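Local coordinates for FBP protein (Leishmania major, PDB 5OEZ) that probably hydrolyses fructose 1,6-bisphosphate to fructose 6-phosphate and phosphate with the help of magnesium, a step of carbohydrate synthesis, at residues S124-D127 with S131-S134; A168-Y173 with D255-L260. One frame throughout, in Å; residues are numbered along the deposited sequence.

Interaction 1: S124-D127 with S131-S134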
ATOM      1  N   SER C 124     -21.578  -9.292   8.713  1.00 84.41           N
ATOM      2  CA  SER C 124     -22.106 -10.062   7.578  1.00 93.40           C
ATOM      3  C   SER C 124     -21.897  -9.339   6.241  1.00104.80           C
ATOM      4  O   SER C 124     -21.613  -9.976   5.217  1.00107.82           O
ATOM      5  CB  SER C 124     -23.600 -10.346   7.776  1.00 81.19           C
ATOM      6  OG  SER C 124     -24.342  -9.143   7.907  1.00 79.90           O
ATOM      7  N   ASN C 125     -22.004  -8.008   6.278  1.00 92.83           N
ATOM      8  CA  ASN C 125     -21.859  -7.144   5.094  1.00 85.23           C
ATOM      9  C   ASN C 125     -20.570  -7.277   4.304  1.00 78.03           C
ATOM     10  O   ASN C 125     -20.538  -6.871   3.145  1.00 77.66           O
ATOM     11  CB  ASN C 125     -21.969  -5.674   5.493  1.00 84.44           C
ATOM     12  CG  ASN C 125     -23.377  -5.261   5.859  1.00 78.82           C
ATOM     13  OD1 ASN C 125     -24.346  -5.932   5.525  1.00103.09           O
ATOM     14  ND2 ASN C 125     -23.494  -4.125   6.512  1.00 90.02           N
ATOM     15  N   ILE C 126     -19.512  -7.777   4.942  1.00 73.59           N
ATOM     16  CA  ILE C 126     -18.197  -7.904   4.311  1.00 75.21           C
ATOM     17  C   ILE C 126     -18.283  -8.666   2.986  1.00 79.78           C
ATOM     18  O   ILE C 126     -17.624  -8.288   2.017  1.00 68.57           O
ATOM     19  CB  ILE C 126     -17.183  -8.630   5.246  1.00 78.35           C
ATOM     20  CG1 ILE C 126     -16.853  -7.818   6.499  1.00 91.34           C
ATOM     21  CG2 ILE C 126     -15.899  -9.011   4.515  1.00 76.98           C
ATOM     22  CD1 ILE C 126     -16.090  -6.540   6.251  1.00 88.59           C
ATOM     23  N   ASP C 127     -19.079  -9.733   2.953  1.00 72.00           N
ATOM     24  CA  ASP C 127     -19.193 -10.580   1.759  1.00 77.25           C
ATOM     25  C   ASP C 127     -19.676  -9.828   0.508  1.00 74.42           C
ATOM     26  O   ASP C 127     -19.239 -10.128  -0.606  1.00 88.60           O
ATOM     27  CB  ASP C 127     -20.106 -11.784   2.038  1.00 84.68           C
ATOM     28  CG  ASP C 127     -19.483 -12.789   3.005  1.00 98.43           C
ATOM     29  OD1 ASP C 127     -18.314 -12.603   3.425  1.00117.96           O
ATOM     30  OD2 ASP C 127     -20.171 -13.779   3.345  1.00118.82           O
ATOM     31  N   SER C 131     -19.924  -1.130   3.531  1.00 60.11           N
ATOM     32  CA  SER C 131     -19.410  -0.538   4.758  1.00 57.04           C
ATOM     33  C   SER C 131     -19.571  -1.429   5.984  1.00 58.55           C
ATOM     34  O   SER C 131     -20.639  -2.014   6.194  1.00 60.55           O
ATOM     35  CB  SER C 131     -20.204   0.743   5.062  1.00 72.33           C
ATOM     36  OG  SER C 131     -19.866   1.843   4.226  1.00 66.10           O
ATOM     37  N   VAL C 132     -18.515  -1.512   6.793  1.00 48.93           N
ATOM     38  CA  VAL C 132     -18.619  -1.975   8.171  1.00 44.54           C
ATOM     39  C   VAL C 132     -17.958  -0.932   9.070  1.00 45.75           C
ATOM     40  O   VAL C 132     -17.421   0.044   8.568  1.00 43.85           O
ATOM     41  CB  VAL C 132     -18.018  -3.376   8.359  1.00 46.24           C
ATOM     42  CG1 VAL C 132     -18.804  -4.381   7.551  1.00 58.05           C
ATOM     43  CG2 VAL C 132     -16.556  -3.425   7.952  1.00 52.34           C
ATOM     44  N   GLY C 133     -17.993  -1.142  10.386  1.00 42.02           N
ATOM     45  CA  GLY C 133     -17.518  -0.130  11.336  1.00 42.49           C
ATOM     46  C   GLY C 133     -17.178  -0.644  12.726  1.00 38.49           C
ATOM     47  O   GLY C 133     -17.428  -1.796  13.032  1.00 44.79           O
ATOM     48  N   SER C 134     -16.521   0.202  13.513  1.00 38.70           N
ATOM     49  CA  SER C 134     -16.185  -0.057  14.921  1.00 38.30           C
ATOM     50  C   SER C 134     -16.652   1.144  15.693  1.00 38.12           C
ATOM     51  O   SER C 134     -16.576   2.247  15.184  1.00 42.29           O
ATOM     52  CB  SER C 134     -14.664  -0.203  15.145  1.00 39.19           C
ATOM     53  OG  SER C 134     -14.074  -1.221  14.348  1.00 45.30           O
TER

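Interaction 2: A168-Y173 with D255-L260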
ATOM      1  N   ALA C 168     -15.891   9.583  22.755  1.00 32.36           N
ATOM      2  CA  ALA C 168     -16.530   8.593  21.906  1.00 34.12           C
ATOM      3  C   ALA C 168     -16.014   8.710  20.484  1.00 32.48           C
ATOM      4  O   ALA C 168     -15.633   9.785  20.056  1.00 35.68           O
ATOM      5  CB  ALA C 168     -18.046   8.782  21.916  1.00 31.51           C
ATOM      6  N   GLY C 169     -16.069   7.622  19.734  1.00 31.11           N
ATOM      7  CA  GLY C 169     -15.742   7.688  18.326  1.00 30.50           C
ATOM      8  C   GLY C 169     -16.189   6.473  17.556  1.00 30.51           C
ATOM      9  O   GLY C 169     -16.631   5.484  18.146  1.00 32.81           O
ATOM     10  N   TYR C 170     -16.032   6.530  16.233  1.00 30.06           N
ATOM     11  CA  TYR C 170     -16.192   5.352  15.399  1.00 32.10           C
ATOM     12  C   TYR C 170     -15.206   5.347  14.234  1.00 36.40           C
ATOM     13  O   TYR C 170     -14.601   6.357  13.920  1.00 34.67           O
ATOM     14  CB  TYR C 170     -17.628   5.222  14.903  1.00 32.64           C
ATOM     15  CG  TYR C 170     -18.082   6.315  13.976  1.00 35.56           C
ATOM     16  CD1 TYR C 170     -17.718   6.322  12.622  1.00 35.47           C
ATOM     17  CD2 TYR C 170     -18.879   7.339  14.440  1.00 34.10           C
ATOM     18  CE1 TYR C 170     -18.141   7.341  11.779  1.00 35.18           C
ATOM     19  CE2 TYR C 170     -19.292   8.365  13.611  1.00 38.67           C
ATOM     20  CZ  TYR C 170     -18.919   8.362  12.283  1.00 35.24           C
ATOM     21  OH  TYR C 170     -19.320   9.371  11.449  1.00 34.88           O
ATOM     22  N   ALA C 171     -15.030   4.171  13.646  1.00 39.06           N
ATOM     23  CA  ALA C 171     -14.304   4.004  12.404  1.00 39.57           C
ATOM     24  C   ALA C 171     -15.246   3.423  11.337  1.00 38.96           C
ATOM     25  O   ALA C 171     -16.049   2.546  11.635  1.00 33.36           O
ATOM     26  CB  ALA C 171     -13.107   3.095  12.615  1.00 37.85           C
ATOM     27  N   VAL C 172     -15.143   3.927  10.107  1.00 36.71           N
ATOM     28  CA  VAL C 172     -15.883   3.397   8.966  1.00 39.30           C
ATOM     29  C   VAL C 172     -14.879   2.810   7.997  1.00 39.36           C
ATOM     30  O   VAL C 172     -13.980   3.511   7.553  1.00 40.81           O
ATOM     31  CB  VAL C 172     -16.620   4.484   8.182  1.00 41.82           C
ATOM     32  CG1 VAL C 172     -17.728   3.865   7.337  1.00 46.02           C
ATOM     33  CG2 VAL C 172     -17.178   5.522   9.103  1.00 46.83           C
ATOM     34  N   TYR C 173     -15.046   1.539   7.668  1.00 43.49           N
ATOM     35  CA  TYR C 173     -14.199   0.846   6.715  1.00 43.77           C
ATOM     36  C   TYR C 173     -14.956   0.759   5.393  1.00 43.19           C
ATOM     37  O   TYR C 173     -15.797  -0.109   5.200  1.00 53.79           O
ATOM     38  CB  TYR C 173     -13.850  -0.552   7.235  1.00 47.49           C
ATOM     39  CG  TYR C 173     -13.318  -0.587   8.654  1.00 49.94           C
ATOM     40  CD1 TYR C 173     -11.966  -0.337   8.928  1.00 43.95           C
ATOM     41  CD2 TYR C 173     -14.165  -0.873   9.735  1.00 44.03           C
ATOM     42  CE1 TYR C 173     -11.488  -0.355  10.234  1.00 45.84           C
ATOM     43  CE2 TYR C 173     -13.689  -0.892  11.043  1.00 43.16           C
ATOM     44  CZ  TYR C 173     -12.349  -0.636  11.292  1.00 46.24           C
ATOM     45  OH  TYR C 173     -11.864  -0.683  12.582  1.00 44.44           O
ATOM     46  N   ASP C 255     -24.571   4.163   7.981  1.00 43.64           N
ATOM     47  CA  ASP C 255     -25.771   4.992   7.885  1.00 40.48           C
ATOM     48  C   ASP C 255     -25.640   6.230   8.773  1.00 36.78           C
ATOM     49  O   ASP C 255     -26.003   7.340   8.357  1.00 42.50           O
ATOM     50  CB  ASP C 255     -27.050   4.188   8.179  1.00 44.81           C
ATOM     51  CG  ASP C 255     -27.456   3.246   7.014  1.00 49.20           C
ATOM     52  OD1 ASP C 255     -27.628   3.728   5.858  1.00 50.58           O
ATOM     53  OD2 ASP C 255     -27.641   2.018   7.250  1.00 46.57           O
ATOM     54  N   ILE C 256     -25.085   6.067   9.969  1.00 38.28           N
ATOM     55  CA  ILE C 256     -24.882   7.215  10.861  1.00 45.03           C
ATOM     56  C   ILE C 256     -23.849   8.192  10.287  1.00 42.96           C
ATOM     57  O   ILE C 256     -24.037   9.409  10.355  1.00 39.37           O
ATOM     58  CB  ILE C 256     -24.472   6.778  12.286  1.00 49.12           C
ATOM     59  CG1 ILE C 256     -25.618   6.044  12.977  1.00 54.19           C
ATOM     60  CG2 ILE C 256     -23.996   7.975  13.100  1.00 46.51           C
ATOM     61  CD1 ILE C 256     -26.748   6.941  13.395  1.00 67.57           C
ATOM     62  N   HIS C 257     -22.763   7.658   9.742  1.00 45.19           N
ATOM     63  CA  HIS C 257     -21.739   8.478   9.105  1.00 42.42           C
ATOM     64  C   HIS C 257     -22.305   9.346   7.980  1.00 40.14           C
ATOM     65  O   HIS C 257     -22.037  10.548   7.945  1.00 40.61           O
ATOM     66  CB  HIS C 257     -20.612   7.597   8.586  1.00 39.02           C
ATOM     67  CG  HIS C 257     -19.472   8.366   8.015  1.00 40.98           C
ATOM     68  ND1 HIS C 257     -18.667   9.181   8.782  1.00 40.87           N
ATOM     69  CD2 HIS C 257     -19.002   8.450   6.749  1.00 38.45           C
ATOM     70  CE1 HIS C 257     -17.753   9.744   8.011  1.00 42.80           C
ATOM     71  NE2 HIS C 257     -17.934   9.316   6.775  1.00 40.87           N
ATOM     72  N   ARG C 258     -23.123   8.759   7.108  1.00 36.97           N
ATOM     73  CA  ARG C 258     -23.839   9.541   6.084  1.00 38.74           C
ATOM     74  C   ARG C 258     -24.740  10.590   6.743  1.00 40.32           C
ATOM     75  O   ARG C 258     -24.770  11.751   6.321  1.00 41.72           O
ATOM     76  CB  ARG C 258     -24.670   8.639   5.165  1.00 35.94           C
ATOM     77  CG  ARG C 258     -25.264   9.345   3.944  1.00 42.08           C
ATOM     78  CD  ARG C 258     -26.422   8.577   3.280  1.00 46.94           C
ATOM     79  NE  ARG C 258     -27.405   8.235   4.289  1.00 42.73           N
ATOM     80  CZ  ARG C 258     -27.657   7.022   4.772  1.00 50.05           C
ATOM     81  NH1 ARG C 258     -27.093   5.929   4.275  1.00 46.39           N
ATOM     82  NH2 ARG C 258     -28.554   6.900   5.752  1.00 50.79           N
ATOM     83  N   THR C 259     -25.469  10.196   7.776  1.00 41.94           N
ATOM     84  CA  THR C 259     -26.387  11.117   8.459  1.00 38.10           C
ATOM     85  C   THR C 259     -25.646  12.340   8.992  1.00 37.29           C
ATOM     86  O   THR C 259     -26.093  13.462   8.803  1.00 42.89           O
ATOM     87  CB  THR C 259     -27.135  10.398   9.599  1.00 42.45           C
ATOM     88  OG1 THR C 259     -27.854   9.283   9.058  1.00 45.18           O
ATOM     89  CG2 THR C 259     -28.114  11.327  10.318  1.00 43.77           C
ATOM     90  N   LEU C 260     -24.532  12.118   9.677  1.00 37.10           N
ATOM     91  CA  LEU C 260     -23.694  13.201  10.170  1.00 40.94           C
ATOM     92  C   LEU C 260     -23.240  14.195   9.106  1.00 40.00           C
ATOM     93  O   LEU C 260     -23.260  15.394   9.343  1.00 46.91           O
ATOM     94  CB  LEU C 260     -22.414  12.645  10.806  1.00 51.89           C
ATOM     95  CG  LEU C 260     -22.263  12.291  12.258  1.00 51.04           C
ATOM     96  CD1 LEU C 260     -20.800  12.479  12.642  1.00 60.83           C
ATOM     97  CD2 LEU C 260     -23.141  13.150  13.111  1.00 56.03           C
TER

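Interaction 1: S124-D127 with S131-S134
Ile126 and Val132 meet across the connection between strands 113-121 and 132-140, just after the metal-binding Asp-Pro-Leu-Asp-Gly sequence, Asp118 to Gly122, of this phosphatase family. Residues 124-126 form part of a 3-10 turn, and Val132 opens the next strand. The two side chains cross at about a right angle. CD1 of Ile126 fits against both methyls of Val132, at 3.6 Å from Val132 CG2 and 3.7 Å from Val132 CG1. The Ile126 CB points past the strand. Its CG1 branch, anti to the carbonyl carbon (chi1 -66°), carries CD1 back to it. CG1 of Val132 also touches the neighbouring turn residue, lying 4.0 Å from Asn125 CB.

Asn125 points at the strand. Its ND2 stands 3.6 Å from Ser131 O, too far for a hydrogen bond. This amide nitrogen instead makes a weak hydrogen bond to Gly250 O. Ile46 of helix 27-47 touches both Ile126 and Val132, so that helix adds to the apolar patch. Asn129 of the second subunit packs on Ser131.

In other crystals of this protein Gly122 contacts fructose 6-phosphate, and Leu120 binds manganese. The side chain of Val132 lies about 4 Å from that of Leu120, which puts the apolar patch next to the metal-binding loop. The apolar part of the contact is methyl and methylene packing, with no hydrogen bond between the segments. The buried amide nitrogen of Asn125 has its weak bond to another loop instead.

Interaction 2: A168-Y173 with D255-L260
Tyr170 and His257 share the hydrogen bond of this contact. Tyr170 OH lies 2.8 Å from His257 ND1, and either atom could be the donor. The hydroxyl sits in the plane of the imidazole, at its edge. The nitrogen in turn lies in the plane of the tyrosine ring. The rings meet rim to rim, with their planes at 82°, and neither covers the other. His257 has CG anti to its own backbone nitrogen (chi1 -175°), which sends the imidazole out from the helix to the strand.

Van der Waals contacts flank the bond. CG2 of Val172 lies over one face of the His257 ring, 4.0 Å from its centroid, as a CH-pi contact. The phenol rim also meets Leu260, whose CD1 is 3.6 Å from Tyr170 OH. Met288 and Ile291 of helix 281-294 pack on Tyr170 as well.

Strand 167-173 belongs to the large mixed beta-sheet of the N-terminal domain, and helix 252-262 to the C-terminal domain. The contact thus joins the two halves of the fold. The segments cross steeply, at -106°, with their axes 9.9 Å apart. Ala128 of the second subunit packs on His257.

Ionic and polar bonds within the helix lie on its other side. Arg258 NH1 reaches Asp255 OD1 at 2.8 Å, in the guanidinium plane and on the anti lone pair of the carboxylate. The same carboxylate accepts from the backbone nitrogens of Ile249 and Gly250. Asp255 O takes two donors from opposite faces of its plane, Thr259 N and Thr259 OG1, the hydroxyl at 2.8 Å.

In the fold
Interaction 1 closes before interaction 2 opens along the chain, and their centres lie about 13 Å apart. They share one beta-sheet, in which strands 132-140 and 167-173 are antiparallel neighbours. Ser134 and Tyr173 probably join them by a hydroxyl pair, and Ser134 O probably accepts from Ala171 N. Helix 27-47 packs against both strands. Interaction 1 stays within the N-terminal domain, in the turn next to the metal- and sugar-binding loop. Interaction 2 carries the beta-sheet on to helix 252-262 of the C-terminal domain. The beta-sheet thus connects that turn with the other half of the chain. Both interactions also touch the second subunit.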